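Local coordinates for HmuY protein (Prevotella intermedia, PDB 6R2H), which probably binds heme as a hemophore-like protein of the HmuY family, taking part in heme acquisition by this bacterium, at residues 71-76 with 137-142. Sequence-based numbering, arbitrary orientation.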
ATOM      1  N   ILE A  71      -2.045   8.336   1.481  1.00 32.39           N
ATOM      2  CA  ILE A  71      -1.599   6.952   1.406  1.00 33.69           C
ATOM      3  C   ILE A  71      -1.967   6.378   0.038  1.00 35.67           C
ATOM      4  O   ILE A  71      -2.877   6.877  -0.636  1.00 39.70           O
ATOM      5  CB  ILE A  71      -2.145   6.078   2.559  1.00 30.25           C
ATOM      6  CG1 ILE A  71      -3.666   5.897   2.485  1.00 30.39           C
ATOM      7  CG2 ILE A  71      -1.690   6.611   3.902  1.00 29.73           C
ATOM      8  CD1 ILE A  71      -4.267   4.985   3.537  1.00 29.06           C
ATOM      9  N   ALA A  72      -1.259   5.302  -0.336  1.00 34.42           N
ATOM     10  CA  ALA A  72      -1.387   4.694  -1.649  1.00 34.20           C
ATOM     11  C   ALA A  72      -1.217   3.182  -1.545  1.00 33.44           C
ATOM     12  O   ALA A  72      -0.492   2.690  -0.680  1.00 35.94           O
ATOM     13  CB  ALA A  72      -0.416   5.326  -2.623  1.00 34.28           C
ATOM     14  N   PHE A  73      -1.902   2.468  -2.444  1.00 33.58           N
ATOM     15  CA  PHE A  73      -1.905   1.017  -2.462  1.00 34.15           C
ATOM     16  C   PHE A  73      -1.609   0.499  -3.865  1.00 33.61           C
ATOM     17  O   PHE A  73      -2.107   1.028  -4.857  1.00 30.80           O
ATOM     18  CB  PHE A  73      -3.207   0.452  -1.886  1.00 33.52           C
ATOM     19  CG  PHE A  73      -3.418   0.770  -0.427  1.00 35.15           C
ATOM     20  CD1 PHE A  73      -2.885  -0.051   0.558  1.00 35.02           C
ATOM     21  CD2 PHE A  73      -4.119   1.905  -0.037  1.00 31.80           C
ATOM     22  CE1 PHE A  73      -3.072   0.236   1.905  1.00 35.34           C
ATOM     23  CE2 PHE A  73      -4.307   2.190   1.310  1.00 34.06           C
ATOM     24  CZ  PHE A  73      -3.772   1.365   2.277  1.00 33.46           C
ATOM     25  N   HIS A  74      -0.754  -0.525  -3.900  1.00 33.94           N
ATOM     26  CA  HIS A  74      -0.463  -1.326  -5.075  1.00 33.75           C
ATOM     27  C   HIS A  74      -0.645  -2.795  -4.698  1.00 33.39           C
ATOM     28  O   HIS A  74       0.201  -3.367  -4.012  1.00 34.25           O
ATOM     29  CB  HIS A  74       0.971  -1.050  -5.574  1.00 34.01           C
ATOM     30  CG  HIS A  74       1.487  -2.107  -6.497  1.00 36.81           C
ATOM     31  ND1 HIS A  74       2.274  -3.160  -6.063  1.00 36.78           N
ATOM     32  CD2 HIS A  74       1.327  -2.289  -7.826  1.00 36.21           C
ATOM     33  CE1 HIS A  74       2.586  -3.932  -7.088  1.00 36.15           C
ATOM     34  NE2 HIS A  74       2.019  -3.419  -8.180  1.00 35.84           N
ATOM     35  N   ILE A  75      -1.746  -3.396  -5.160  1.00 31.37           N
ATOM     36  CA  ILE A  75      -2.150  -4.717  -4.704  1.00 30.80           C
ATOM     37  C   ILE A  75      -2.287  -4.648  -3.180  1.00 29.58           C
ATOM     38  O   ILE A  75      -3.278  -4.095  -2.698  1.00 32.62           O
ATOM     39  CB  ILE A  75      -1.215  -5.829  -5.232  1.00 31.18           C
ATOM     40  CG1 ILE A  75      -1.005  -5.727  -6.749  1.00 31.16           C
ATOM     41  CG2 ILE A  75      -1.715  -7.212  -4.826  1.00 31.95           C
ATOM     42  CD1 ILE A  75      -2.272  -5.791  -7.561  1.00 29.03           C
ATOM     43  N   THR A  76      -1.287  -5.123  -2.429  1.00 28.63           N
ATOM     44  CA  THR A  76      -1.349  -5.054  -0.972  1.00 29.43           C
ATOM     45  C   THR A  76      -0.200  -4.216  -0.418  1.00 29.86           C
ATOM     46  O   THR A  76      -0.159  -3.960   0.784  1.00 35.20           O
ATOM     47  CB  THR A  76      -1.473  -6.426  -0.287  1.00 29.80           C
ATOM     48  OG1 THR A  76      -0.337  -7.231  -0.597  1.00 33.48           O
ATOM     49  CG2 THR A  76      -2.720  -7.184  -0.678  1.00 28.93           C
ATOM     50  N   GLY A 137       2.204  -2.001   5.616  1.00 33.76           N
ATOM     51  CA  GLY A 137       2.200  -3.228   4.837  1.00 33.52           C
ATOM     52  C   GLY A 137       1.661  -4.413   5.634  1.00 33.62           C
ATOM     53  O   GLY A 137       1.226  -5.397   5.046  1.00 35.13           O
ATOM     54  N   LYS A 138       1.642  -4.290   6.968  1.00 33.82           N
ATOM     55  CA  LYS A 138       1.205  -5.370   7.835  1.00 32.08           C
ATOM     56  C   LYS A 138      -0.321  -5.477   7.890  1.00 31.99           C
ATOM     57  O   LYS A 138      -0.851  -6.336   8.594  1.00 32.91           O
ATOM     58  CB  LYS A 138       1.757  -5.183   9.251  1.00 33.02           C
ATOM     59  CG  LYS A 138       3.257  -5.378   9.428  1.00 31.94           C
ATOM     60  CD  LYS A 138       3.678  -5.000  10.822  1.00 34.73           C
ATOM     61  CE  LYS A 138       5.175  -4.995  11.034  1.00 38.24           C
ATOM     62  NZ  LYS A 138       5.491  -5.008  12.485  1.00 47.31           N
ATOM     63  N   TRP A 139      -1.037  -4.624   7.154  1.00 32.25           N
ATOM     64  CA  TRP A 139      -2.494  -4.628   7.224  1.00 35.36           C
ATOM     65  C   TRP A 139      -3.087  -5.978   6.800  1.00 38.64           C
ATOM     66  O   TRP A 139      -4.216  -6.321   7.168  1.00 42.14           O
ATOM     67  CB  TRP A 139      -3.082  -3.453   6.434  1.00 35.17           C
ATOM     68  CG  TRP A 139      -3.047  -3.595   4.943  1.00 33.03           C
ATOM     69  CD1 TRP A 139      -1.974  -3.382   4.122  1.00 33.01           C
ATOM     70  CD2 TRP A 139      -4.129  -4.001   4.084  1.00 31.66           C
ATOM     71  NE1 TRP A 139      -2.305  -3.635   2.816  1.00 33.27           N
ATOM     72  CE2 TRP A 139      -3.625  -4.008   2.761  1.00 32.36           C
ATOM     73  CE3 TRP A 139      -5.464  -4.360   4.298  1.00 30.95           C
ATOM     74  CZ2 TRP A 139      -4.414  -4.349   1.660  1.00 31.25           C
ATOM     75  CZ3 TRP A 139      -6.242  -4.693   3.210  1.00 32.80           C
ATOM     76  CH2 TRP A 139      -5.723  -4.685   1.909  1.00 30.56           C
ATOM     77  N   VAL A 140      -2.315  -6.726   6.001  1.00 39.10           N
ATOM     78  CA  VAL A 140      -2.613  -8.110   5.684  1.00 38.32           C
ATOM     79  C   VAL A 140      -1.424  -8.933   6.156  1.00 39.45           C
ATOM     80  O   VAL A 140      -0.282  -8.501   6.014  1.00 39.00           O
ATOM     81  CB  VAL A 140      -2.852  -8.324   4.179  1.00 39.30           C
ATOM     82  CG1 VAL A 140      -4.203  -7.784   3.760  1.00 41.95           C
ATOM     83  CG2 VAL A 140      -1.741  -7.724   3.324  1.00 37.35           C
ATOM     84  N   LYS A 141      -1.723 -10.091   6.750  1.00 41.50           N
ATOM     85  CA  LYS A 141      -0.707 -11.015   7.220  1.00 40.82           C
ATOM     86  C   LYS A 141      -0.778 -12.254   6.342  1.00 38.53           C
ATOM     87  O   LYS A 141      -1.864 -12.809   6.133  1.00 35.45           O
ATOM     88  CB  LYS A 141      -0.960 -11.391   8.683  1.00 43.95           C
ATOM     89  CG  LYS A 141       0.185 -12.122   9.373  1.00 45.96           C
ATOM     90  CD  LYS A 141       0.456 -11.627  10.784  1.00 48.13           C
ATOM     91  CE  LYS A 141       1.395 -12.521  11.563  1.00 48.70           C
ATOM     92  NZ  LYS A 141       2.489 -13.033  10.700  1.00 48.05           N
ATOM     93  N   SER A 142       0.384 -12.660   5.820  1.00 37.26           N
ATOM     94  CA  SER A 142       0.441 -13.874   5.025  1.00 37.68           C
ATOM     95  C   SER A 142       0.148 -15.054   5.942  1.00 36.55           C
ATOM     96  O   SER A 142       0.634 -15.092   7.071  1.00 35.13           O
ATOM     97  CB  SER A 142       1.767 -14.024   4.325  1.00 37.07           C
ATOM     98  OG  SER A 142       2.094 -15.396   4.156  1.00 38.52           O
TER
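The indole nitrogen NE1 of W139 donates a hydrogen bond to the backbone carbonyl O of T76, 3.0 Å away and fairly straight, with 160° at the hydrogen. The carbonyl oxygen sits at the rim of the indole, close to the ring plane, where the N-H points; the donor is tilted moderately out of the carbonyl plane of T76. With CG between the backbone N and the carbonyl carbon (chi1 75°), the indole projects toward the turn that follows strand 71-74.

F73 approaches one face of the same indole. The two rings form an edge-to-face, or T-shaped, pair: the edge of F73 is turned toward the five-membered ring of W139, with centroids 5.6 Å apart and planes at 74°. CE1 does the touching, 4.1 Å from W139 NE1 and off toward the rim of the indole. The opposite face carries CG1 of W139's own neighbour V140.

Farther along the indole, T76 CG2 packs against W139 CZ2 at 4.0 Å, while T76 CB meets V140 CG2 at 3.8 Å. The T76 side chain crosses both partners at roughly a right angle, its methyl turned to the benzene half of the indole.

The contact joins a beta hairpin, made of strand 71-74, an approximately type II' turn and antiparallel strand 77-80, to the chain entering the strand pair 140-141 and 150-151. Elsewhere, F73 also packs on I19 and I21 of strand 17-21 and on V183 and F185 of strand 181-190, and the W139 ring also meets F170. A single hydrogen bond at its edge and apolar groups over both faces should restrict the tilt and rotation of the indole, whose N-H has a backbone acceptor in a partly buried setting.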